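Beta-agarase B (Zobellia galactanivorans, PDB 4ATF) hydrolyses the beta-1,4-galactosidic linkages of agarose at random positions along the chain, retaining the anomeric configuration. Local coordinates at residues A[149-160]-A[275-285]. The protein carries 1 engineered substitution. Residues are numbered along the deposited sequence; the frame is centred on the assembly and turned at random.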
loop_
_atom_site.group_PDB
_atom_site.type_symbol
_atom_site.label_atom_id
_atom_site.label_comp_id
_atom_site.label_asym_id
_atom_site.label_seq_id
_atom_site.Cartn_x
_atom_site.Cartn_y
_atom_site.Cartn_z
ATOM N N TYR A 149 -12.611 13.903 -9.261
ATOM C CA TYR A 149 -13.868 14.480 -8.778
ATOM C C TYR A 149 -14.582 13.465 -7.914
ATOM O O TYR A 149 -14.511 12.279 -8.225
ATOM C CB TYR A 149 -14.760 14.812 -9.977
ATOM C CG TYR A 149 -16.038 15.526 -9.554
ATOM C CD1 TYR A 149 -16.055 16.895 -9.263
ATOM C CD2 TYR A 149 -17.242 14.806 -9.399
ATOM C CE1 TYR A 149 -17.257 17.534 -8.842
ATOM C CE2 TYR A 149 -18.414 15.431 -8.972
ATOM C CZ TYR A 149 -18.435 16.779 -8.691
ATOM O OH TYR A 149 -19.672 17.341 -8.253
ATOM N N SER A 150 -15.301 13.914 -6.863
ATOM C CA SER A 150 -16.146 13.002 -6.026
ATOM C C SER A 150 -17.682 13.338 -6.098
ATOM O O SER A 150 -18.123 14.391 -5.640
ATOM C CB SER A 150 -15.682 13.029 -4.557
ATOM O OG SER A 150 -16.649 12.372 -3.683
ATOM N N GLU A 151 -18.502 12.483 -6.700
ATOM C CA GLU A 151 -19.936 12.711 -6.727
ATOM C C GLU A 151 -20.517 12.585 -5.314
ATOM O O GLU A 151 -21.483 13.280 -5.021
ATOM C CB GLU A 151 -20.678 11.684 -7.619
ATOM C CG GLU A 151 -20.448 11.820 -9.085
ATOM C CD GLU A 151 -21.424 11.005 -9.916
ATOM O OE1 GLU A 151 -22.240 10.219 -9.367
ATOM O OE2 GLU A 151 -21.390 11.225 -11.127
ATOM N N SER A 152 -19.987 11.662 -4.477
ATOM C CA SER A 152 -20.549 11.487 -3.125
ATOM C C SER A 152 -20.446 12.852 -2.359
ATOM O O SER A 152 -21.414 13.307 -1.722
ATOM C CB SER A 152 -19.837 10.316 -2.367
ATOM O OG SER A 152 -18.447 10.592 -2.121
ATOM N N ALA A 153 -19.281 13.525 -2.447
ATOM C CA ALA A 153 -19.121 14.822 -1.753
ATOM C C ALA A 153 -19.603 16.010 -2.581
ATOM O O ALA A 153 -19.790 17.103 -2.021
ATOM C CB ALA A 153 -17.661 15.024 -1.331
ATOM N N GLY A 154 -19.828 15.814 -3.899
ATOM C CA GLY A 154 -20.213 16.929 -4.779
ATOM C C GLY A 154 -19.044 17.923 -4.894
ATOM O O GLY A 154 -19.251 19.136 -4.844
ATOM N N LYS A 155 -17.809 17.405 -5.027
ATOM C CA LYS A 155 -16.633 18.322 -5.087
ATOM C C LYS A 155 -15.459 17.867 -5.949
ATOM O O LYS A 155 -15.183 16.667 -6.076
ATOM C CB LYS A 155 -16.159 18.845 -3.677
ATOM C CG LYS A 155 -15.896 17.836 -2.603
ATOM C CD LYS A 155 -15.069 18.345 -1.377
ATOM C CE LYS A 155 -15.863 19.135 -0.375
ATOM N NZ LYS A 155 -15.103 19.407 0.855
ATOM N N ASP A 156 -14.765 18.845 -6.517
ATOM C CA ASP A 156 -13.426 18.652 -7.066
ATOM C C ASP A 156 -12.560 17.921 -6.039
ATOM O O ASP A 156 -12.556 18.304 -4.843
ATOM C CB ASP A 156 -12.866 20.035 -7.416
ATOM C CG ASP A 156 -11.508 20.002 -8.087
ATOM O OD1 ASP A 156 -10.679 19.265 -7.690
ATOM O OD2 ASP A 156 -11.232 20.838 -8.962
ATOM N N HIS A 157 -11.835 16.863 -6.453
ATOM C CA HIS A 157 -11.149 15.972 -5.499
ATOM C C HIS A 157 -9.600 16.161 -5.638
ATOM O O HIS A 157 -8.807 15.346 -5.211
ATOM C CB HIS A 157 -11.760 14.526 -5.655
ATOM C CG HIS A 157 -11.181 13.463 -4.762
ATOM N ND1 HIS A 157 -11.677 13.155 -3.508
ATOM C CD2 HIS A 157 -10.210 12.562 -5.006
ATOM C CE1 HIS A 157 -11.010 12.130 -3.013
ATOM N NE2 HIS A 157 -10.114 11.761 -3.897
ATOM N N SER A 158 -9.190 17.308 -6.193
ATOM C CA SER A 158 -7.796 17.479 -6.561
ATOM C C SER A 158 -6.940 17.653 -5.274
ATOM O O SER A 158 -5.702 17.467 -5.277
ATOM C CB SER A 158 -7.650 18.626 -7.617
ATOM O OG SER A 158 -7.883 19.852 -6.955
ATOM N N TYR A 159 -7.587 17.953 -4.142
ATOM C CA TYR A 159 -6.832 17.914 -2.867
ATOM C C TYR A 159 -6.141 16.566 -2.652
ATOM O O TYR A 159 -4.972 16.502 -2.179
ATOM C CB TYR A 159 -7.757 18.183 -1.695
ATOM C CG TYR A 159 -7.005 18.182 -0.374
ATOM C CD1 TYR A 159 -6.387 19.378 0.099
ATOM C CD2 TYR A 159 -6.899 17.019 0.400
ATOM C CE1 TYR A 159 -5.698 19.412 1.341
ATOM C CE2 TYR A 159 -6.197 17.035 1.634
ATOM C CZ TYR A 159 -5.611 18.267 2.107
ATOM O OH TYR A 159 -4.911 18.312 3.320
ATOM N N PHE A 160 -6.873 15.502 -2.965
ATOM C CA PHE A 160 -6.333 14.144 -2.958
ATOM C C PHE A 160 -5.667 13.642 -4.247
ATOM O O PHE A 160 -4.675 12.848 -4.171
ATOM C CB PHE A 160 -7.467 13.191 -2.565
ATOM C CG PHE A 160 -7.867 13.351 -1.123
ATOM C CD1 PHE A 160 -7.010 12.893 -0.100
ATOM C CD2 PHE A 160 -9.042 14.039 -0.765
ATOM C CE1 PHE A 160 -7.389 13.045 1.286
ATOM C CE2 PHE A 160 -9.404 14.216 0.628
ATOM C CZ PHE A 160 -8.579 13.696 1.637
ATOM N N GLN A 275 -22.057 15.207 4.573
ATOM C CA GLN A 275 -21.990 14.713 3.174
ATOM C C GLN A 275 -20.767 15.291 2.436
ATOM O O GLN A 275 -20.097 14.597 1.642
ATOM C CB GLN A 275 -23.279 15.028 2.367
ATOM C CG GLN A 275 -23.488 14.133 1.087
ATOM C CD GLN A 275 -23.379 12.598 1.320
ATOM O OE1 GLN A 275 -23.935 12.097 2.287
ATOM N NE2 GLN A 275 -22.667 11.852 0.424
ATOM N N SER A 276 -20.438 16.539 2.731
ATOM C CA SER A 276 -19.404 17.231 2.014
ATOM C C SER A 276 -17.984 16.722 2.296
ATOM O O SER A 276 -17.057 17.113 1.588
ATOM C CB SER A 276 -19.539 18.753 2.311
ATOM O OG SER A 276 -18.765 19.024 3.464
ATOM N N ASN A 277 -17.791 15.864 3.314
ATOM C CA ASN A 277 -16.480 15.277 3.619
ATOM C C ASN A 277 -16.588 13.754 3.395
ATOM O O ASN A 277 -15.745 12.990 3.908
ATOM C CB ASN A 277 -16.050 15.462 5.115
ATOM C CG ASN A 277 -15.814 16.906 5.505
ATOM O OD1 ASN A 277 -16.317 17.355 6.530
ATOM N ND2 ASN A 277 -15.062 17.639 4.694
ATOM N N THR A 278 -17.654 13.330 2.691
ATOM C CA THR A 278 -17.909 11.889 2.449
ATOM C C THR A 278 -17.440 11.500 1.057
ATOM O O THR A 278 -17.983 11.982 0.050
ATOM C CB THR A 278 -19.408 11.552 2.616
ATOM O OG1 THR A 278 -19.774 11.882 3.948
ATOM C CG2 THR A 278 -19.657 10.074 2.405
ATOM N N TYR A 279 -16.385 10.712 1.014
ATOM C CA TYR A 279 -15.696 10.377 -0.289
ATOM C C TYR A 279 -15.726 8.867 -0.521
ATOM O O TYR A 279 -14.841 8.119 -0.049
ATOM C CB TYR A 279 -14.238 10.827 -0.276
ATOM C CG TYR A 279 -14.036 12.307 0.041
ATOM C CD1 TYR A 279 -14.344 13.291 -0.928
ATOM C CD2 TYR A 279 -13.483 12.729 1.272
ATOM C CE1 TYR A 279 -14.144 14.651 -0.680
ATOM C CE2 TYR A 279 -13.265 14.112 1.541
ATOM C CZ TYR A 279 -13.601 15.058 0.539
ATOM O OH TYR A 279 -13.426 16.439 0.711
ATOM N N THR A 280 -16.711 8.430 -1.287
ATOM C CA THR A 280 -16.838 6.995 -1.571
ATOM C C THR A 280 -17.638 6.881 -2.914
ATOM O O THR A 280 -18.441 7.776 -3.220
ATOM C CB THR A 280 -17.590 6.278 -0.380
ATOM O OG1 THR A 280 -17.580 4.850 -0.556
ATOM C CG2 THR A 280 -19.053 6.835 -0.239
ATOM N N PRO A 281 -17.374 5.826 -3.728
ATOM C CA PRO A 281 -18.005 5.798 -5.065
ATOM C C PRO A 281 -19.530 5.709 -4.993
ATOM O O PRO A 281 -20.085 5.004 -4.136
ATOM C CB PRO A 281 -17.448 4.512 -5.698
ATOM C CG PRO A 281 -16.183 4.208 -4.951
ATOM C CD PRO A 281 -16.436 4.702 -3.525
ATOM N N THR A 282 -20.205 6.457 -5.834
ATOM C CA THR A 282 -21.659 6.282 -6.011
ATOM C C THR A 282 -21.860 5.145 -7.043
ATOM O O THR A 282 -20.882 4.722 -7.699
ATOM C CB THR A 282 -22.299 7.575 -6.604
ATOM O OG1 THR A 282 -21.693 7.816 -7.875
ATOM C CG2 THR A 282 -22.049 8.826 -5.669
ATOM N N ASP A 283 -23.106 4.678 -7.204
ATOM C CA ASP A 283 -23.423 3.658 -8.210
ATOM C C ASP A 283 -23.126 4.186 -9.598
ATOM O O ASP A 283 -22.565 3.459 -10.390
ATOM C CB ASP A 283 -24.866 3.139 -8.081
ATOM C CG ASP A 283 -25.005 2.183 -6.946
ATOM O OD1 ASP A 283 -23.999 1.578 -6.485
ATOM O OD2 ASP A 283 -26.125 1.998 -6.491
ATOM N N ASN A 284 -23.433 5.454 -9.857
ATOM C CA ASN A 284 -23.076 6.077 -11.133
ATOM C C ASN A 284 -21.548 6.009 -11.433
ATOM O O ASN A 284 -21.122 5.693 -12.555
ATOM C CB ASN A 284 -23.590 7.547 -11.161
ATOM C CG ASN A 284 -23.498 8.191 -12.557
ATOM O OD1 ASN A 284 -23.823 7.573 -13.576
ATOM N ND2 ASN A 284 -23.045 9.427 -12.599
ATOM N N GLU A 285 -20.718 6.307 -10.421
ATOM C CA GLU A 285 -19.271 6.281 -10.582
ATOM C C GLU A 285 -18.738 4.865 -10.753
ATOM O O GLU A 285 -17.762 4.669 -11.510
ATOM C CB GLU A 285 -18.564 6.947 -9.387
ATOM C CG GLU A 285 -18.740 8.562 -9.420
ATOM C CD GLU A 285 -18.196 9.188 -8.169
ATOM O OE1 GLU A 285 -18.394 8.603 -7.059
ATOM O OE2 GLU A 285 -17.582 10.264 -8.261
HETATM O O HOH W 1 -15.019 9.709 -8.377
HETATM O O HOH W 2 -17.599 9.961 -4.922
#
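A chi1 of 65° puts Ser152 OG between its own backbone N and carbonyl carbon, against the chain at Tyr279, while Tyr279 CG lies anti to its carbonyl carbon, which sends the ring back toward the 149-156 hairpin. Ser152 OG donates to Thr278 O at 2.6 Å and accepts from Thr280 N in a nearly straight bond, so one hydroxyl bridges the backbone on both sides of Tyr279. Next to it, Gln275 NE2 donates to Ser152 O at 2.9 Å; the oxygen lies in the amide plane of Gln275, but the nitrogen stands above the carbonyl plane.

The Tyr279 ring is received by His157 and Phe160, each turning an edge toward its face: His157 offset, Phe160 with planes at 68° and centroids 5.6 Å apart. Ala153 CB packs on CE1, and the bent chain of Lys155 brings CD to the ring's edge, 3.3 Å from Tyr279 OH. Gly154 and Lys155, both facing Ser150, make a G1 beta bulge in the hairpin. This is the inner end of the contact. Tyr159, Phe160 and Tyr279 line the agarose-binding cleft of the GH16 beta-jelly-roll, and Phe160 also makes a cation-pi contact with Arg267.

At the outer end, Thr282 and Glu285 form a capping box at the start of helix 283-286, and Glu151 lies across it. Glu151 OE1 accepts from Thr282 OG1, whereas OE2 offers its syn lone pair to Asn284 ND2 at 2.9 Å. The Glu151 and Glu285 side chains run past each other in opposite directions, their carboxylates stacked with planes 17° apart; Glu151 N, donating to Glu285 OE2 at 2.9 Å, probably eases the like charges. Water 2 joins the two ends, accepting from Ser150 OG and Ser152 N and donating to Thr280 O and Glu285 OE1.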